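PDB 6IUY: glycerol-3-phosphate dehydrogenase [NAD(+)] from Dunaliella salina, which probably catalyses the NAD-dependent interconversion of sn-glycerol 3-phosphate and dihydroxyacetone phosphate, and carries a haloacid dehalogenase-like domain that binds magnesium. Local coordinates for residues A[459-471]-A[487-499]. Numbering follows the deposited sequence.
Sequences MCGTLKNIVAVGA and ILRQGLSEMRKFC. With 13P (1,3-dihydroxyacetonephosphate), chain D.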
ATOM      1  N   MET A 459       8.765 -11.521  -0.990  1.00 39.55           N
ATOM      2  CA  MET A 459       9.856 -10.563  -1.173  1.00 42.15           C
ATOM      3  C   MET A 459       9.714  -9.368  -0.208  1.00 40.63           C
ATOM      4  O   MET A 459      10.714  -8.829   0.277  1.00 37.08           O
ATOM      5  CB  MET A 459       9.915 -10.083  -2.628  1.00 41.21           C
ATOM      6  CG  MET A 459      11.096  -9.193  -2.919  1.00 39.83           C
ATOM      7  SD  MET A 459      12.697 -10.022  -2.926  1.00 42.45           S
ATOM      8  CE  MET A 459      12.639 -10.745  -4.565  1.00 40.18           C
ATOM      9  N   CYS A 460       8.478  -8.980   0.101  1.00 34.91           N
ATOM     10  CA  CYS A 460       8.257  -7.953   1.124  1.00 39.13           C
ATOM     11  C   CYS A 460       8.719  -8.412   2.493  1.00 40.90           C
ATOM     12  O   CYS A 460       9.415  -7.685   3.187  1.00 36.66           O
ATOM     13  CB  CYS A 460       6.777  -7.563   1.224  1.00 40.26           C
ATOM     14  SG  CYS A 460       6.236  -6.473  -0.091  1.00 44.71           S
ATOM     15  N   GLY A 461       8.300  -9.607   2.901  1.00 40.21           N
ATOM     16  CA  GLY A 461       8.771 -10.160   4.156  1.00 37.80           C
ATOM     17  C   GLY A 461      10.290 -10.167   4.279  1.00 33.09           C
ATOM     18  O   GLY A 461      10.813  -9.859   5.333  1.00 33.36           O
ATOM     19  N   THR A 462      10.990 -10.513   3.205  1.00 28.43           N
ATOM     20  CA  THR A 462      12.448 -10.587   3.220  1.00 35.30           C
ATOM     21  C   THR A 462      13.151  -9.230   3.147  1.00 36.12           C
ATOM     22  O   THR A 462      14.063  -8.990   3.913  1.00 39.41           O
ATOM     23  CB  THR A 462      12.964 -11.460   2.044  1.00 36.02           C
ATOM     24  OG1 THR A 462      12.694 -12.841   2.321  1.00 39.26           O
ATOM     25  CG2 THR A 462      14.447 -11.290   1.842  1.00 36.44           C
ATOM     26  N   LEU A 463      12.745  -8.352   2.226  1.00 37.47           N
ATOM     27  CA  LEU A 463      13.440  -7.068   2.031  1.00 39.43           C
ATOM     28  C   LEU A 463      13.230  -6.095   3.191  1.00 38.62           C
ATOM     29  O   LEU A 463      14.080  -5.242   3.472  1.00 39.54           O
ATOM     30  CB  LEU A 463      12.990  -6.395   0.727  1.00 36.36           C
ATOM     31  CG  LEU A 463      13.511  -7.029  -0.560  1.00 43.47           C
ATOM     32  CD1 LEU A 463      13.093  -6.222  -1.786  1.00 45.78           C
ATOM     33  CD2 LEU A 463      15.023  -7.182  -0.502  1.00 41.69           C
ATOM     34  N   LYS A 464      12.102  -6.216   3.873  1.00 34.43           N
ATOM     35  CA  LYS A 464      11.770  -5.256   4.913  1.00 35.92           C
ATOM     36  C   LYS A 464      12.748  -5.287   6.094  1.00 38.86           C
ATOM     37  O   LYS A 464      12.840  -4.309   6.848  1.00 33.19           O
ATOM     38  CB  LYS A 464      10.333  -5.496   5.384  1.00 38.40           C
ATOM     39  CG  LYS A 464      10.158  -5.778   6.843  1.00 44.53           C
ATOM     40  CD  LYS A 464      10.593  -7.149   7.225  1.00 39.52           C
ATOM     41  CE  LYS A 464      10.082  -7.433   8.613  1.00 41.97           C
ATOM     42  NZ  LYS A 464      10.819  -8.479   9.356  1.00 37.65           N
ATOM     43  N   ASN A 465      13.485  -6.390   6.248  1.00 35.27           N
ATOM     44  CA  ASN A 465      14.480  -6.496   7.315  1.00 37.27           C
ATOM     45  C   ASN A 465      15.696  -5.671   6.986  1.00 32.43           C
ATOM     46  O   ASN A 465      16.423  -5.266   7.878  1.00 34.80           O
ATOM     47  CB  ASN A 465      14.916  -7.956   7.563  1.00 36.13           C
ATOM     48  CG  ASN A 465      13.932  -8.717   8.424  1.00 37.86           C
ATOM     49  OD1 ASN A 465      13.293  -8.144   9.304  1.00 34.20           O
ATOM     50  ND2 ASN A 465      13.792 -10.017   8.165  1.00 37.89           N
ATOM     51  N   ILE A 466      15.951  -5.442   5.706  1.00 29.71           N
ATOM     52  CA  ILE A 466      16.995  -4.479   5.349  1.00 36.28           C
ATOM     53  C   ILE A 466      16.583  -3.078   5.834  1.00 38.16           C
ATOM     54  O   ILE A 466      17.353  -2.403   6.508  1.00 39.77           O
ATOM     55  CB  ILE A 466      17.251  -4.393   3.824  1.00 39.52           C
ATOM     56  CG1 ILE A 466      17.710  -5.731   3.248  1.00 37.34           C
ATOM     57  CG2 ILE A 466      18.271  -3.266   3.512  1.00 35.02           C
ATOM     58  CD1 ILE A 466      17.912  -5.682   1.723  1.00 35.58           C
ATOM     59  N   VAL A 467      15.367  -2.645   5.483  1.00 34.75           N
ATOM     60  CA  VAL A 467      14.875  -1.319   5.900  1.00 39.46           C
ATOM     61  C   VAL A 467      14.867  -1.190   7.418  1.00 40.10           C
ATOM     62  O   VAL A 467      15.117  -0.109   7.943  1.00 39.48           O
ATOM     63  CB  VAL A 467      13.427  -1.019   5.371  1.00 37.04           C
ATOM     64  CG1 VAL A 467      13.008   0.386   5.739  1.00 35.65           C
ATOM     65  CG2 VAL A 467      13.348  -1.203   3.864  1.00 36.33           C
ATOM     66  N   ALA A 468      14.583  -2.282   8.135  1.00 36.95           N
ATOM     67  CA  ALA A 468      14.545  -2.220   9.599  1.00 36.06           C
ATOM     68  C   ALA A 468      15.944  -1.978  10.166  1.00 38.95           C
ATOM     69  O   ALA A 468      16.082  -1.343  11.223  1.00 36.70           O
ATOM     70  CB  ALA A 468      13.938  -3.499  10.201  1.00 35.57           C
ATOM     71  N   VAL A 469      16.978  -2.478   9.486  1.00 35.42           N
ATOM     72  CA  VAL A 469      18.357  -2.153   9.870  1.00 33.62           C
ATOM     73  C   VAL A 469      18.586  -0.657   9.679  1.00 34.56           C
ATOM     74  O   VAL A 469      19.071   0.029  10.581  1.00 33.65           O
ATOM     75  CB  VAL A 469      19.402  -2.970   9.061  1.00 34.23           C
ATOM     76  CG1 VAL A 469      20.836  -2.436   9.290  1.00 34.18           C
ATOM     77  CG2 VAL A 469      19.343  -4.440   9.486  1.00 38.48           C
ATOM     78  N   GLY A 470      18.201  -0.145   8.514  1.00 36.97           N
ATOM     79  CA  GLY A 470      18.333   1.276   8.255  1.00 39.01           C
ATOM     80  C   GLY A 470      17.579   2.093   9.282  1.00 38.89           C
ATOM     81  O   GLY A 470      18.092   3.077   9.780  1.00 42.73           O
ATOM     82  N   ALA A 471      16.357   1.682   9.601  1.00 37.53           N
ATOM     83  CA  ALA A 471      15.545   2.378  10.590  1.00 37.49           C
ATOM     84  C   ALA A 471      16.234   2.445  11.937  1.00 41.66           C
ATOM     85  O   ALA A 471      16.157   3.462  12.622  1.00 38.23           O
ATOM     86  CB  ALA A 471      14.181   1.696  10.743  1.00 33.68           C
ATOM     87  N   ILE A 487      13.251   7.311   5.807  1.00 45.81           N
ATOM     88  CA  ILE A 487      13.899   6.007   5.634  1.00 42.06           C
ATOM     89  C   ILE A 487      12.863   4.952   5.299  1.00 37.52           C
ATOM     90  O   ILE A 487      13.048   4.162   4.384  1.00 40.66           O
ATOM     91  CB  ILE A 487      14.674   5.588   6.883  1.00 41.42           C
ATOM     92  CG1 ILE A 487      15.749   6.629   7.182  1.00 37.04           C
ATOM     93  CG2 ILE A 487      15.304   4.189   6.686  1.00 39.61           C
ATOM     94  CD1 ILE A 487      16.427   6.474   8.536  1.00 41.10           C
ATOM     95  N   LEU A 488      11.749   4.955   6.013  1.00 43.13           N
ATOM     96  CA  LEU A 488      10.697   3.991   5.719  1.00 45.07           C
ATOM     97  C   LEU A 488      10.060   4.207   4.341  1.00 47.25           C
ATOM     98  O   LEU A 488       9.806   3.230   3.594  1.00 43.62           O
ATOM     99  CB  LEU A 488       9.622   4.024   6.804  1.00 43.20           C
ATOM    100  CG  LEU A 488       9.926   2.914   7.839  1.00 45.25           C
ATOM    101  CD1 LEU A 488      11.297   3.163   8.475  1.00 34.57           C
ATOM    102  CD2 LEU A 488       8.837   2.819   8.897  1.00 39.20           C
ATOM    103  N   ARG A 489       9.803   5.470   4.005  1.00 43.25           N
ATOM    104  CA  ARG A 489       9.215   5.805   2.710  1.00 43.31           C
ATOM    105  C   ARG A 489      10.108   5.327   1.579  1.00 40.91           C
ATOM    106  O   ARG A 489       9.650   4.629   0.678  1.00 42.90           O
ATOM    107  CB  ARG A 489       8.988   7.316   2.566  1.00 44.34           C
ATOM    108  CG  ARG A 489       8.192   7.633   1.300  1.00 46.29           C
ATOM    109  CD  ARG A 489       8.583   8.933   0.651  1.00 46.30           C
ATOM    110  NE  ARG A 489      10.026   9.134   0.578  1.00 44.46           N
ATOM    111  CZ  ARG A 489      10.809   8.631  -0.365  1.00 44.04           C
ATOM    112  NH1 ARG A 489      10.294   7.856  -1.305  1.00 44.20           N
ATOM    113  NH2 ARG A 489      12.118   8.894  -0.357  1.00 46.20           N
ATOM    114  N   GLN A 490      11.381   5.719   1.616  1.00 38.76           N
ATOM    115  CA  GLN A 490      12.320   5.295   0.593  1.00 38.87           C
ATOM    116  C   GLN A 490      12.475   3.758   0.586  1.00 44.61           C
ATOM    117  O   GLN A 490      12.556   3.113  -0.469  1.00 39.77           O
ATOM    118  CB  GLN A 490      13.661   5.971   0.816  1.00 40.29           C
ATOM    119  CG  GLN A 490      14.730   5.601  -0.203  1.00 41.81           C
ATOM    120  CD  GLN A 490      14.441   6.147  -1.598  1.00 47.85           C
ATOM    121  OE1 GLN A 490      13.656   7.087  -1.771  1.00 45.33           O
ATOM    122  NE2 GLN A 490      15.076   5.554  -2.600  1.00 45.19           N
ATOM    123  N   GLY A 491      12.504   3.170   1.774  1.00 45.41           N
ATOM    124  CA  GLY A 491      12.625   1.736   1.888  1.00 42.59           C
ATOM    125  C   GLY A 491      11.468   1.022   1.240  1.00 40.24           C
ATOM    126  O   GLY A 491      11.656   0.068   0.492  1.00 39.18           O
ATOM    127  N   LEU A 492      10.258   1.472   1.529  1.00 39.74           N
ATOM    128  CA  LEU A 492       9.085   0.838   0.948  1.00 41.73           C
ATOM    129  C   LEU A 492       9.110   0.993  -0.571  1.00 46.53           C
ATOM    130  O   LEU A 492       8.776   0.065  -1.319  1.00 44.97           O
ATOM    131  CB  LEU A 492       7.813   1.439   1.540  1.00 44.92           C
ATOM    132  CG  LEU A 492       6.503   0.819   1.075  1.00 43.55           C
ATOM    133  CD1 LEU A 492       6.536  -0.684   1.310  1.00 42.75           C
ATOM    134  CD2 LEU A 492       5.329   1.475   1.812  1.00 43.14           C
ATOM    135  N   SER A 493       9.552   2.159  -1.027  1.00 45.09           N
ATOM    136  CA  SER A 493       9.581   2.448  -2.460  1.00 49.09           C
ATOM    137  C   SER A 493      10.624   1.584  -3.175  1.00 45.29           C
ATOM    138  O   SER A 493      10.423   1.175  -4.328  1.00 41.53           O
ATOM    139  CB  SER A 493       9.820   3.958  -2.698  1.00 45.88           C
ATOM    140  OG  SER A 493      10.774   4.198  -3.715  1.00 52.03           O
ATOM    141  N   GLU A 494      11.722   1.276  -2.492  1.00 43.16           N
ATOM    142  CA  GLU A 494      12.734   0.411  -3.100  1.00 45.76           C
ATOM    143  C   GLU A 494      12.359  -1.080  -3.017  1.00 42.85           C
ATOM    144  O   GLU A 494      12.732  -1.849  -3.884  1.00 43.95           O
ATOM    145  CB  GLU A 494      14.093   0.631  -2.459  1.00 40.49           C
ATOM    146  CG  GLU A 494      14.701   1.961  -2.776  1.00 42.42           C
ATOM    147  CD  GLU A 494      16.112   2.040  -2.289  1.00 48.33           C
ATOM    148  OE1 GLU A 494      16.611   3.167  -2.057  1.00 49.13           O
ATOM    149  OE2 GLU A 494      16.724   0.952  -2.130  1.00 46.13           O
ATOM    150  N   MET A 495      11.631  -1.477  -1.980  1.00 41.53           N
ATOM    151  CA  MET A 495      11.071  -2.822  -1.928  1.00 44.94           C
ATOM    152  C   MET A 495      10.213  -3.034  -3.170  1.00 49.06           C
ATOM    153  O   MET A 495      10.408  -3.994  -3.931  1.00 47.34           O
ATOM    154  CB  MET A 495      10.243  -3.020  -0.656  1.00 39.55           C
ATOM    155  CG  MET A 495      11.090  -3.176   0.613  1.00 40.48           C
ATOM    156  SD  MET A 495      10.137  -2.986   2.140  1.00 45.53           S
ATOM    157  CE  MET A 495       8.907  -4.299   2.041  1.00 36.08           C
ATOM    158  N   ARG A 496       9.279  -2.102  -3.357  1.00 48.02           N
ATOM    159  CA  ARG A 496       8.402  -1.998  -4.518  1.00 43.79           C
ATOM    160  C   ARG A 496       9.139  -2.101  -5.845  1.00 47.32           C
ATOM    161  O   ARG A 496       8.746  -2.855  -6.723  1.00 50.87           O
ATOM    162  CB  ARG A 496       7.650  -0.666  -4.456  1.00 48.63           C
ATOM    163  CG  ARG A 496       6.363  -0.654  -5.253  1.00 53.17           C
ATOM    164  CD  ARG A 496       5.523   0.549  -4.908  1.00 55.62           C
ATOM    165  NE  ARG A 496       4.450   0.765  -5.876  1.00 60.13           N
ATOM    166  CZ  ARG A 496       4.396   1.791  -6.724  1.00 59.68           C
ATOM    167  NH1 ARG A 496       5.357   2.708  -6.720  1.00 53.83           N
ATOM    168  NH2 ARG A 496       3.369   1.909  -7.565  1.00 57.04           N
ATOM    169  N   LYS A 497      10.211  -1.334  -5.984  1.00 45.77           N
ATOM    170  CA  LYS A 497      11.002  -1.300  -7.207  1.00 45.45           C
ATOM    171  C   LYS A 497      11.729  -2.626  -7.461  1.00 50.30           C
ATOM    172  O   LYS A 497      11.734  -3.148  -8.576  1.00 53.29           O
ATOM    173  CB  LYS A 497      12.010  -0.158  -7.120  1.00 44.45           C
ATOM    174  CG  LYS A 497      12.692   0.200  -8.405  1.00 46.68           C
ATOM    175  CD  LYS A 497      13.835   1.184  -8.143  1.00 49.54           C
ATOM    176  CE  LYS A 497      14.265   1.855  -9.440  1.00 44.03           C
ATOM    177  NZ  LYS A 497      15.564   2.577  -9.344  1.00 49.40           N
ATOM    178  N   PHE A 498      12.348  -3.169  -6.424  1.00 47.06           N
ATOM    179  CA  PHE A 498      13.032  -4.452  -6.538  1.00 49.47           C
ATOM    180  C   PHE A 498      12.043  -5.561  -6.919  1.00 47.00           C
ATOM    181  O   PHE A 498      12.348  -6.439  -7.725  1.00 50.99           O
ATOM    182  CB  PHE A 498      13.732  -4.773  -5.216  1.00 48.90           C
ATOM    183  CG  PHE A 498      14.717  -5.891  -5.301  1.00 45.43           C
ATOM    184  CD1 PHE A 498      16.006  -5.650  -5.698  1.00 42.85           C
ATOM    185  CD2 PHE A 498      14.350  -7.186  -4.951  1.00 47.64           C
ATOM    186  CE1 PHE A 498      16.911  -6.667  -5.770  1.00 47.29           C
ATOM    187  CE2 PHE A 498      15.258  -8.209  -5.016  1.00 43.32           C
ATOM    188  CZ  PHE A 498      16.540  -7.948  -5.429  1.00 47.06           C
ATOM    189  N   CYS A 499      10.855  -5.524  -6.337  1.00 50.49           N
ATOM    190  CA  CYS A 499       9.823  -6.495  -6.697  1.00 53.60           C
ATOM    191  C   CYS A 499       9.490  -6.430  -8.172  1.00 56.41           C
ATOM    192  O   CYS A 499       9.238  -7.455  -8.813  1.00 58.72           O
ATOM    193  CB  CYS A 499       8.552  -6.268  -5.894  1.00 52.87           C
ATOM    194  SG  CYS A 499       8.564  -7.085  -4.311  1.00 57.58           S
TER
HETATM  195  P   13P D 702      13.057  -8.902  13.431  0.61 45.18           P
HETATM  196  O1P 13P D 702      11.891  -8.522  12.550  0.86 48.23           O
HETATM  197  O2P 13P D 702      12.504  -9.062  14.818  0.88 38.29           O
HETATM  198  O3P 13P D 702      14.065  -7.786  13.361  0.33 40.72           O
HETATM  199  O1  13P D 702      13.817 -10.253  13.046  0.26 42.05           O
HETATM  200  C1  13P D 702      13.576 -10.950  11.845  1.00 39.52           C
HETATM  201  C2  13P D 702      12.094 -11.091  11.748  1.00 40.87           C
HETATM  202  O2  13P D 702      11.433 -11.186  12.760  0.10 41.08           O
HETATM  203  C3  13P D 702      11.410 -11.106  10.410  1.00 45.16           C
HETATM  204  O3  13P D 702      10.198 -10.375  10.522  0.26 40.68           O
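Met495 reaches from helix 487-499 into a hole formed by Cys460, Leu463, Lys464 and Val467 on the nearly antiparallel helix 459-471; the axes approach to 9.6 Å. Beyond CB, CG packs 3.7 Å from Leu463 CB. SD follows, touching Lys464 CA and Val467 CG2. A bend at chi3 (60°) then turns CE toward Cys460 CB and the backbone, 3.6 Å from Cys460 O. An unbranched chain, extended to SD and bent only at its tip, fits this hole. Val467 returns the knob: its CG2 lies 3.6 Å from Gly491 CA, where the absence of a side chain permits the close approach, while CG1 faces the carbonyl of Ile487; beta-branching supplies both methyls. Towards the Met459-Cys499 end, Met459 CG packs 3.6 Å from Cys499 SG, and Met459 crosses Phe498 at about a right angle in a Met-aromatic contact. The flat ring offers its edge to Met459 SD, 4.9 Å from the Phe498 centroid. Leucine's forked end suits position 463, bringing Leu463 CD1 within 3.5 Å of Phe498 CD2. Helix 459-471 also carries Lys464 and Asn465 into the dihydroxyacetone phosphate pocket, where Lys380 and Arg528 contribute. Asn465 ND2 lies 3.4 Å from ligand C3; a leucine here would probably lose that amide and set an apolar branch against the polar substrate. With no hydrogen bond between the segments, their pairing rests on van der Waals fit, leaving polar chemistry to the pocket-facing side of 459-471.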